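PDB 6AOK: Ceg4 from Legionella pneumophila subsp. pneumophila, which is a HAD-like phosphotyrosine phosphatase, here as its N-terminal part, and an effector that attenuates the activation of eukaryotic MAPK pathways. Local coordinates for residues Met10-Ile14 against Arg209-Pro213; Thr17-Gly21 against Tyr118-Phe123; Tyr143-Asn149 against Glu174-Val179. All blocks are in the same frame, centred on the assembly; numbering follows the deposited sequence. Where two conformers were deposited one is given.

Contact 1 (Met10-Ile14 against Arg209-Pro213); sequences MPKVI and REMFP
The selenomethionine M211 reaches P11 and V13 because its chain runs out straight through chi2 and then turns at its last torsion (chi3 58°), which swings CE in between the two. F212 has CG anti to its carbonyl carbon (chi1 -62°), and this lays the ring beside the same two residues. M211 CE lies 3.6 Å from P11 CB and 3.7 Å from V13 CG2. The selenium itself sits 3.8 Å from V13 CG2, so this one methyl branch meets both of the last atoms of M211. Two conformers of M211 were deposited; the CE and selenium contacts hold for one and are less certain. P11 CG rests 3.6 Å from M211 O.

F212 is met at its ring edge. P11 O approaches CE1 of F212 near the ring plane, at 3.4 Å. V13 CG2 also comes in at the edge, 4.0 Å from F212 CZ. P11 O is buried here and has no hydrogen-bond partner in the model, so the ring edge is its neighbour in place of a polar group. No hydrogen bond joins the segments.

The last residue of helix 201-211 and the one after it pack beside the start of central strand 13-17, M211 touching R161 on strand 161-165 and F212 touching V106 on strand 106-111, an arrangement of helix on parallel sheet that belongs to the Rossmann-like HAD fold.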
loop_
_atom_site.group_PDB
_atom_site.type_symbol
_atom_site.label_atom_id
_atom_site.label_comp_id
_atom_site.label_asym_id
_atom_site.label_seq_id
_atom_site.Cartn_x
_atom_site.Cartn_y
_atom_site.Cartn_z
HETATM N N MSE A 10 12.113 5.712 20.575
HETATM C CA MSE A 10 11.149 4.771 20.127
HETATM C C MSE A 10 11.690 4.010 18.918
HETATM O O MSE A 10 12.511 4.533 18.162
HETATM C CB MSE A 10 9.842 5.507 19.865
HETATM C CG MSE A 10 9.158 5.779 21.183
HETATM SE SE MSE A 10 7.297 5.431 21.142
HETATM C CE MSE A 10 6.678 7.161 20.464
ATOM N N PRO A 11 11.268 2.751 18.785
ATOM C CA PRO A 11 11.636 1.956 17.607
ATOM C C PRO A 11 11.121 2.615 16.329
ATOM O O PRO A 11 10.193 3.426 16.351
ATOM C CB PRO A 11 10.916 0.622 17.845
ATOM C CG PRO A 11 10.485 0.621 19.281
ATOM C CD PRO A 11 10.287 2.055 19.639
ATOM N N LYS A 12 11.725 2.245 15.201
ATOM C CA LYS A 12 11.276 2.712 13.893
ATOM C C LYS A 12 11.039 1.525 12.985
ATOM O O LYS A 12 11.839 0.594 12.956
ATOM C CB LYS A 12 12.312 3.617 13.253
ATOM C CG LYS A 12 12.538 4.946 14.044
ATOM C CD LYS A 12 11.344 5.900 13.873
ATOM C CE LYS A 12 11.526 7.165 14.686
ATOM N NZ LYS A 12 10.458 8.153 14.322
ATOM N N VAL A 13 9.956 1.568 12.239
ATOM C CA VAL A 13 9.621 0.542 11.257
ATOM C C VAL A 13 9.407 1.233 9.930
ATOM O O VAL A 13 8.815 2.325 9.869
ATOM C CB VAL A 13 8.360 -0.252 11.649
ATOM C CG1 VAL A 13 8.070 -1.309 10.660
ATOM C CG2 VAL A 13 8.487 -0.816 13.062
ATOM N N ILE A 14 9.898 0.605 8.873
ATOM C CA ILE A 14 9.655 1.064 7.514
ATOM C C ILE A 14 9.000 -0.081 6.772
ATOM O O ILE A 14 9.446 -1.214 6.878
ATOM C CB ILE A 14 10.943 1.486 6.796
ATOM C CG1 ILE A 14 11.627 2.576 7.602
ATOM C CG2 ILE A 14 10.608 1.966 5.297
ATOM C CD1 ILE A 14 13.055 2.803 7.169
ATOM N N ARG A 209 2.311 -4.037 16.453
ATOM C CA ARG A 209 1.894 -3.550 17.752
ATOM C C ARG A 209 2.735 -4.117 18.891
ATOM O O ARG A 209 2.842 -3.489 19.949
ATOM C CB ARG A 209 0.425 -3.869 17.997
ATOM C CG ARG A 209 -0.459 -2.763 17.595
ATOM C CD ARG A 209 -1.830 -3.240 17.288
ATOM N NE ARG A 209 -2.503 -3.730 18.464
ATOM C CZ ARG A 209 -3.797 -4.031 18.501
ATOM N NH1 ARG A 209 -4.541 -3.894 17.402
ATOM N NH2 ARG A 209 -4.348 -4.467 19.638
ATOM N N GLU A 210 3.309 -5.295 18.721
ATOM C CA GLU A 210 4.167 -5.814 19.777
ATOM C C GLU A 210 5.358 -4.886 20.030
ATOM O O GLU A 210 5.820 -4.778 21.174
ATOM C CB GLU A 210 4.631 -7.223 19.407
ATOM C CG GLU A 210 5.489 -7.919 20.422
ATOM C CD GLU A 210 6.047 -9.251 19.901
ATOM O OE1 GLU A 210 5.719 -9.629 18.746
ATOM O OE2 GLU A 210 6.797 -9.925 20.664
HETATM N N MSE A 211 5.835 -4.169 19.005
HETATM C CA MSE A 211 6.996 -3.283 19.158
HETATM C C MSE A 211 6.723 -1.955 19.867
HETATM O O MSE A 211 7.641 -1.308 20.361
HETATM C CB MSE A 211 7.601 -2.996 17.791
HETATM C CG MSE A 211 8.235 -4.205 17.178
HETATM SE SE MSE A 211 8.963 -3.790 15.424
HETATM C CE MSE A 211 10.171 -2.364 15.972
ATOM N N PHE A 212 5.469 -1.552 19.925
ATOM C CA PHE A 212 5.176 -0.264 20.512
ATOM C C PHE A 212 4.337 -0.415 21.778
ATOM O O PHE A 212 3.382 -1.202 21.804
ATOM C CB PHE A 212 4.466 0.625 19.464
ATOM C CG PHE A 212 5.334 0.905 18.245
ATOM C CD1 PHE A 212 6.296 1.917 18.276
ATOM C CD2 PHE A 212 5.227 0.127 17.093
ATOM C CE1 PHE A 212 7.112 2.158 17.157
ATOM C CE2 PHE A 212 6.047 0.347 15.977
ATOM C CZ PHE A 212 6.983 1.375 16.000
ATOM N N PRO A 213 4.689 0.299 22.860
ATOM C CA PRO A 213 3.942 0.265 24.124
ATOM C C PRO A 213 2.462 0.625 23.997
ATOM O O PRO A 213 1.902 0.987 25.042
ATOM C CB PRO A 213 4.669 1.310 24.984
ATOM C CG PRO A 213 5.457 2.164 23.997
ATOM C CD PRO A 213 5.855 1.200 22.934
#

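Contact 2 (Thr17-Gly21 against Tyr118-Phe123). With MG (magnesium ion), chain B.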
loop_
_atom_site.group_PDB
_atom_site.type_symbol
_atom_site.label_atom_id
_atom_site.label_comp_id
_atom_site.label_asym_id
_atom_site.label_seq_id
_atom_site.Cartn_x
_atom_site.Cartn_y
_atom_site.Cartn_z
ATOM N N THR A 17 5.533 -1.952 0.673
ATOM C CA THR A 17 4.510 -2.927 0.326
ATOM C C THR A 17 4.008 -2.644 -1.087
ATOM O O THR A 17 3.809 -1.487 -1.479
ATOM C CB THR A 17 3.339 -2.903 1.331
ATOM O OG1 THR A 17 2.382 -3.882 0.952
ATOM C CG2 THR A 17 2.664 -1.558 1.328
ATOM N N ASP A 18 3.844 -3.701 -1.855
ATOM C CA ASP A 18 3.087 -3.650 -3.096
ATOM C C ASP A 18 1.620 -3.282 -2.808
ATOM O O ASP A 18 1.147 -3.361 -1.667
ATOM C CB ASP A 18 3.197 -5.029 -3.787
ATOM C CG ASP A 18 2.470 -5.075 -5.120
ATOM O OD1 ASP A 18 2.622 -4.120 -5.939
ATOM O OD2 ASP A 18 1.761 -6.079 -5.345
ATOM N N PHE A 19 0.902 -2.845 -3.851
ATOM C CA PHE A 19 -0.528 -2.589 -3.687
ATOM C C PHE A 19 -1.370 -3.716 -4.286
ATOM O O PHE A 19 -1.956 -4.510 -3.533
ATOM C CB PHE A 19 -0.913 -1.198 -4.268
ATOM C CG PHE A 19 -2.366 -0.854 -4.061
ATOM C CD1 PHE A 19 -2.827 -0.462 -2.801
ATOM C CD2 PHE A 19 -3.270 -0.913 -5.125
ATOM C CE1 PHE A 19 -4.159 -0.158 -2.592
ATOM C CE2 PHE A 19 -4.621 -0.611 -4.910
ATOM C CZ PHE A 19 -5.054 -0.228 -3.651
ATOM N N ASP A 20 -1.436 -3.829 -5.621
ATOM C CA ASP A 20 -2.367 -4.767 -6.263
ATOM C C ASP A 20 -1.932 -6.197 -6.015
ATOM O O ASP A 20 -0.818 -6.579 -6.424
ATOM C CB ASP A 20 -2.414 -4.537 -7.773
ATOM C CG ASP A 20 -2.910 -3.171 -8.144
ATOM O OD1 ASP A 20 -4.096 -2.824 -7.857
ATOM O OD2 ASP A 20 -2.086 -2.416 -8.706
ATOM N N GLY A 21 -2.827 -7.005 -5.422
ATOM C CA GLY A 21 -2.527 -8.386 -5.152
ATOM C C GLY A 21 -1.767 -8.604 -3.858
ATOM O O GLY A 21 -1.538 -9.747 -3.474
ATOM N N TYR A 118 -5.300 6.284 -7.897
ATOM C CA TYR A 118 -6.164 5.122 -7.743
ATOM C C TYR A 118 -6.066 4.570 -6.335
ATOM O O TYR A 118 -7.083 4.246 -5.697
ATOM C CB TYR A 118 -5.746 4.039 -8.740
ATOM C CG TYR A 118 -6.599 2.810 -8.546
ATOM C CD1 TYR A 118 -6.070 1.633 -8.016
ATOM C CD2 TYR A 118 -7.958 2.850 -8.887
ATOM C CE1 TYR A 118 -6.910 0.477 -7.836
ATOM C CE2 TYR A 118 -8.779 1.726 -8.721
ATOM C CZ TYR A 118 -8.249 0.555 -8.193
ATOM O OH TYR A 118 -9.019 -0.581 -8.085
ATOM N N ILE A 119 -4.833 4.434 -5.846
ATOM C CA ILE A 119 -4.601 3.924 -4.502
ATOM C C ILE A 119 -5.297 4.810 -3.473
ATOM O O ILE A 119 -5.998 4.310 -2.595
ATOM C CB ILE A 119 -3.079 3.801 -4.241
ATOM C CG1 ILE A 119 -2.485 2.693 -5.137
ATOM C CG2 ILE A 119 -2.824 3.580 -2.771
ATOM C CD1 ILE A 119 -0.928 2.762 -5.208
ATOM N N LYS A 120 -5.171 6.140 -3.609
ATOM C CA LYS A 120 -5.820 7.038 -2.660
ATOM C C LYS A 120 -7.342 6.927 -2.729
ATOM O O LYS A 120 -8.030 7.075 -1.702
ATOM C CB LYS A 120 -5.385 8.469 -2.921
ATOM C CG LYS A 120 -3.934 8.731 -2.574
ATOM C CD LYS A 120 -3.761 10.243 -2.777
ATOM C CE LYS A 120 -2.388 10.608 -2.887
ATOM N NZ LYS A 120 -2.370 12.106 -3.207
ATOM N N ALA A 121 -7.891 6.705 -3.927
ATOM C CA ALA A 121 -9.343 6.517 -4.021
ATOM C C ALA A 121 -9.781 5.238 -3.319
ATOM O O ALA A 121 -10.857 5.210 -2.720
ATOM C CB ALA A 121 -9.813 6.496 -5.473
ATOM N N VAL A 122 -8.988 4.155 -3.404
ATOM C CA VAL A 122 -9.358 2.924 -2.706
ATOM C C VAL A 122 -9.355 3.134 -1.195
ATOM O O VAL A 122 -10.284 2.712 -0.487
ATOM C CB VAL A 122 -8.424 1.754 -3.089
ATOM C CG1 VAL A 122 -8.731 0.530 -2.144
ATOM C CG2 VAL A 122 -8.655 1.376 -4.586
ATOM N N PHE A 123 -8.259 3.700 -0.664
ATOM C CA PHE A 123 -8.204 3.994 0.774
ATOM C C PHE A 123 -9.349 4.895 1.186
ATOM O O PHE A 123 -9.985 4.678 2.216
ATOM C CB PHE A 123 -6.860 4.676 1.123
ATOM C CG PHE A 123 -5.731 3.701 1.386
ATOM C CD1 PHE A 123 -4.939 3.216 0.333
ATOM C CD2 PHE A 123 -5.452 3.303 2.680
ATOM C CE1 PHE A 123 -3.916 2.340 0.554
ATOM C CE2 PHE A 123 -4.421 2.364 2.936
ATOM C CZ PHE A 123 -3.644 1.891 1.887
HETATM MG MG MG B . 1.093 -7.021 -6.953
HETATM O O HOH W 1 1.175 -5.466 -8.281
HETATM O O HOH W 2 3.110 -7.269 -7.500
HETATM O O HOH W 3 0.367 -8.321 -8.453
#
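The magnesium site of this HAD-like phosphatase lies in the loop that follows strand 13-17, and F19 of that loop is packed against helix 116-125. D18, D20 and T22 of the loop fit the DxDx(T/V) pattern of HAD enzymes, and T22 OG1 is hydrogen-bonded to D18 OD2. D18 OD2 binds magnesium at 2.0 Å, and D20 binds it through its backbone O, also at 2.0 Å. Three waters and D167 complete the six ligands. Water 1 also donates a hydrogen bond to D18 OD1. K144 makes a salt bridge to the same OD1.

Between the two aspartates, F19 turns to the helix. Its CG is anti to the backbone N (chi1 -177°), which sends the ring away from the metal and in among four side chains. I119 covers one ring face: CG1 stands 3.7 Å from the ring centroid and 12° off the normal, a CH-pi contact. V122 meets the ring at its edge, with CB 3.9 Å from F19 CZ. Y118 CE1 is also at the edge, 3.9 Å from F19 CE2. F123 CE1 approaches F19 CE1 at 4.0 Å. All of these residues are buried. I110 of strand 106-111 touches F19, I119 and F123, so the cluster continues into the sheet.

The carboxylate of D20 takes no part in binding the metal; its OD2 is hydrogen-bonded to N114, just before the helix. T17 OG1 donates to D18 O at 2.9 Å, in the carbonyl plane, joining the last residue of strand 13-17 to the next. An aspartate carboxylate and the main-chain O of a second aspartate two residues on, both on magnesium at the C-terminal end of the central strand, are characteristic of the first HAD motif, DxDx(T/V).

Contact 3 (Tyr143-Asn149 against Glu174-Val179); sequences YKFNDVN and EMLRAV
Two helices on one side of the parallel sheet of the HAD-like fold, 144-153 and 169-180, pack together here. Their short segments run in nearly the same direction, at 32°, with axes 7.9 Å apart. E174 reaches the first turn of the other helix. Its chain is extended beyond CG, and OE1 accepts a hydrogen bond from F145 N at 3.0 Å, on the lone pair away from OE2. The N-H...O angle of 153° makes the bond fairly straight. The carboxylate thus meets the N-terminal end of a helix, where the helix dipole would probably stabilise its negative charge. Y143, at the N-cap position, stands across the carboxylate, with the two planes 71° apart.

Further along the two helices the contact is apolar. A178 CB lies 3.6 Å from V148 CG1 and 3.7 Å from F145 CD1. The other branch of V148, CG2, packs 3.8 Å from CG of the selenomethionine M175. V148 and M175 also touch F16 and V111 of the sheet, so they fill the layer between helices and strands. K144 starts beside M175 but runs on toward the magnesium site, where NZ forms a salt bridge with D166.

At the outer edge N149 OD1 accepts from K182 NZ. OD1 also accepts a hydrogen bond from water 5, which donates to A178 O as well, at 2.8 Å.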
loop_
_atom_site.group_PDB
_atom_site.type_symbol
_atom_site.label_atom_id
_atom_site.label_comp_id
_atom_site.label_asym_id
_atom_site.label_seq_id
_atom_site.Cartn_x
_atom_site.Cartn_y
_atom_site.Cartn_z
ATOM N N TYR A 143 9.934 0.843 -11.375
ATOM C CA TYR A 143 11.154 0.072 -11.177
ATOM C C TYR A 143 11.350 0.018 -9.669
ATOM O O TYR A 143 11.859 0.977 -9.065
ATOM C CB TYR A 143 12.340 0.728 -11.882
ATOM C CG TYR A 143 13.623 -0.077 -11.788
ATOM C CD1 TYR A 143 13.594 -1.475 -11.622
ATOM C CD2 TYR A 143 14.869 0.565 -11.880
ATOM C CE1 TYR A 143 14.776 -2.215 -11.571
ATOM C CE2 TYR A 143 16.030 -0.141 -11.805
ATOM C CZ TYR A 143 15.989 -1.518 -11.660
ATOM O OH TYR A 143 17.175 -2.159 -11.584
ATOM N N LYS A 144 10.917 -1.095 -9.055
ATOM C CA LYS A 144 10.866 -1.134 -7.600
ATOM C C LYS A 144 12.255 -1.058 -6.962
ATOM O O LYS A 144 12.403 -0.484 -5.874
ATOM C CB LYS A 144 10.111 -2.396 -7.152
ATOM C CG LYS A 144 8.653 -2.399 -7.643
ATOM C CD LYS A 144 7.704 -3.170 -6.674
ATOM C CE LYS A 144 6.312 -3.255 -7.263
ATOM N NZ LYS A 144 5.289 -3.934 -6.390
ATOM N N PHE A 145 13.272 -1.652 -7.586
ATOM C CA PHE A 145 14.612 -1.543 -7.009
ATOM C C PHE A 145 15.011 -0.080 -6.851
ATOM O O PHE A 145 15.515 0.322 -5.802
ATOM C CB PHE A 145 15.667 -2.264 -7.856
ATOM C CG PHE A 145 17.077 -2.030 -7.336
ATOM C CD1 PHE A 145 17.559 -2.777 -6.287
ATOM C CD2 PHE A 145 17.858 -0.994 -7.831
ATOM C CE1 PHE A 145 18.856 -2.550 -5.766
ATOM C CE2 PHE A 145 19.121 -0.737 -7.326
ATOM C CZ PHE A 145 19.629 -1.539 -6.276
ATOM N N ASN A 146 14.818 0.730 -7.902
ATOM C CA ASN A 146 15.249 2.125 -7.813
ATOM C C ASN A 146 14.389 2.879 -6.827
ATOM O O ASN A 146 14.888 3.746 -6.089
ATOM C CB ASN A 146 15.180 2.801 -9.190
ATOM C CG ASN A 146 16.510 2.712 -9.950
ATOM O OD1 ASN A 146 17.514 2.150 -9.449
ATOM N ND2 ASN A 146 16.523 3.245 -11.182
ATOM N N ASP A 147 13.087 2.571 -6.797
ATOM C CA ASP A 147 12.213 3.275 -5.866
ATOM C C ASP A 147 12.618 3.004 -4.416
ATOM O O ASP A 147 12.674 3.931 -3.599
ATOM C CB ASP A 147 10.760 2.890 -6.108
ATOM C CG ASP A 147 10.105 3.733 -7.235
ATOM O OD1 ASP A 147 10.731 4.707 -7.711
ATOM O OD2 ASP A 147 8.970 3.431 -7.656
ATOM N N VAL A 148 12.880 1.745 -4.060
ATOM C CA VAL A 148 13.255 1.465 -2.666
ATOM C C VAL A 148 14.681 1.967 -2.380
ATOM O O VAL A 148 14.997 2.464 -1.280
ATOM C CB VAL A 148 13.111 -0.045 -2.401
ATOM C CG1 VAL A 148 13.647 -0.460 -1.008
ATOM C CG2 VAL A 148 11.639 -0.445 -2.619
ATOM N N ASN A 149 15.584 1.784 -3.346
ATOM C CA ASN A 149 16.950 2.227 -3.146
ATOM C C ASN A 149 16.991 3.727 -2.895
ATOM O O ASN A 149 17.696 4.204 -1.995
ATOM C CB ASN A 149 17.795 1.872 -4.365
ATOM C CG ASN A 149 19.260 2.269 -4.179
ATOM O OD1 ASN A 149 19.958 1.668 -3.368
ATOM N ND2 ASN A 149 19.730 3.281 -4.927
ATOM N N GLU A 174 13.705 -7.576 -6.171
ATOM C CA GLU A 174 14.246 -6.220 -6.316
ATOM C C GLU A 174 14.188 -5.413 -5.032
ATOM O O GLU A 174 15.155 -4.745 -4.677
ATOM C CB GLU A 174 13.476 -5.448 -7.393
ATOM C CG GLU A 174 13.730 -5.955 -8.828
ATOM C CD GLU A 174 12.962 -5.093 -9.826
ATOM O OE1 GLU A 174 12.653 -3.909 -9.533
ATOM O OE2 GLU A 174 12.699 -5.599 -10.924
HETATM N N MSE A 175 13.059 -5.400 -4.356
HETATM C CA MSE A 175 12.990 -4.646 -3.143
HETATM C C MSE A 175 13.917 -5.207 -2.089
HETATM O O MSE A 175 14.581 -4.492 -1.422
HETATM C CB MSE A 175 11.579 -4.576 -2.609
HETATM C CG MSE A 175 10.614 -3.983 -3.619
HETATM SE SE MSE A 175 8.997 -3.205 -2.805
HETATM C CE MSE A 175 8.064 -4.943 -2.719
ATOM N N LEU A 176 13.956 -6.513 -1.996
ATOM C CA LEU A 176 14.846 -7.151 -1.016
ATOM C C LEU A 176 16.313 -6.834 -1.305
ATOM O O LEU A 176 17.095 -6.579 -0.382
ATOM C CB LEU A 176 14.612 -8.655 -1.041
ATOM C CG LEU A 176 15.450 -9.417 -0.036
ATOM C CD1 LEU A 176 15.039 -9.073 1.433
ATOM C CD2 LEU A 176 15.310 -10.930 -0.326
ATOM N N ARG A 177 16.701 -6.856 -2.593
ATOM C CA ARG A 177 18.050 -6.444 -3.006
ATOM C C ARG A 177 18.366 -5.012 -2.560
ATOM O O ARG A 177 19.470 -4.721 -2.072
ATOM C CB ARG A 177 18.149 -6.550 -4.538
ATOM C CG ARG A 177 19.500 -6.897 -5.085
ATOM C CD ARG A 177 19.380 -7.949 -6.233
ATOM N NE ARG A 177 18.284 -7.636 -7.156
ATOM C CZ ARG A 177 17.435 -8.544 -7.656
ATOM N NH1 ARG A 177 17.552 -9.832 -7.331
ATOM N NH2 ARG A 177 16.463 -8.174 -8.470
ATOM N N ALA A 178 17.406 -4.097 -2.746
ATOM C CA ALA A 178 17.584 -2.697 -2.382
ATOM C C ALA A 178 17.735 -2.534 -0.873
ATOM O O ALA A 178 18.575 -1.760 -0.392
ATOM C CB ALA A 178 16.393 -1.881 -2.909
ATOM N N VAL A 179 16.949 -3.293 -0.113
ATOM C CA VAL A 179 16.997 -3.188 1.340
ATOM C C VAL A 179 18.325 -3.735 1.863
ATOM O O VAL A 179 18.939 -3.139 2.745
ATOM C CB VAL A 179 15.784 -3.912 1.955
ATOM C CG1 VAL A 179 15.957 -4.049 3.486
ATOM C CG2 VAL A 179 14.489 -3.139 1.666
HETATM O O HOH W 4 10.261 -3.521 -10.806
HETATM O O HOH W 5 20.365 -0.544 -2.117
#

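All three contacts bear on one five-stranded parallel sheet. Contact 1 lies at the start of its central strand 13-17, and contact 2 follows at the strand's far end; their centres are about 24 Å apart. Contact 3 lies on the helices 144-153 and 169-180, about 18 Å from contact 2 and 23 Å from contact 1, centre to centre. Along the chain, contact 1 closes a loop that encloses the other two, and contact 2 closes before contact 3 opens. Contacts 2 and 3 touch through the salt bridge D18 OD1 to K144 NZ, 2.7 Å. The helix pair therefore brings its lysine to the magnesium site, while contact 1 joins the two ends of the domain away from it.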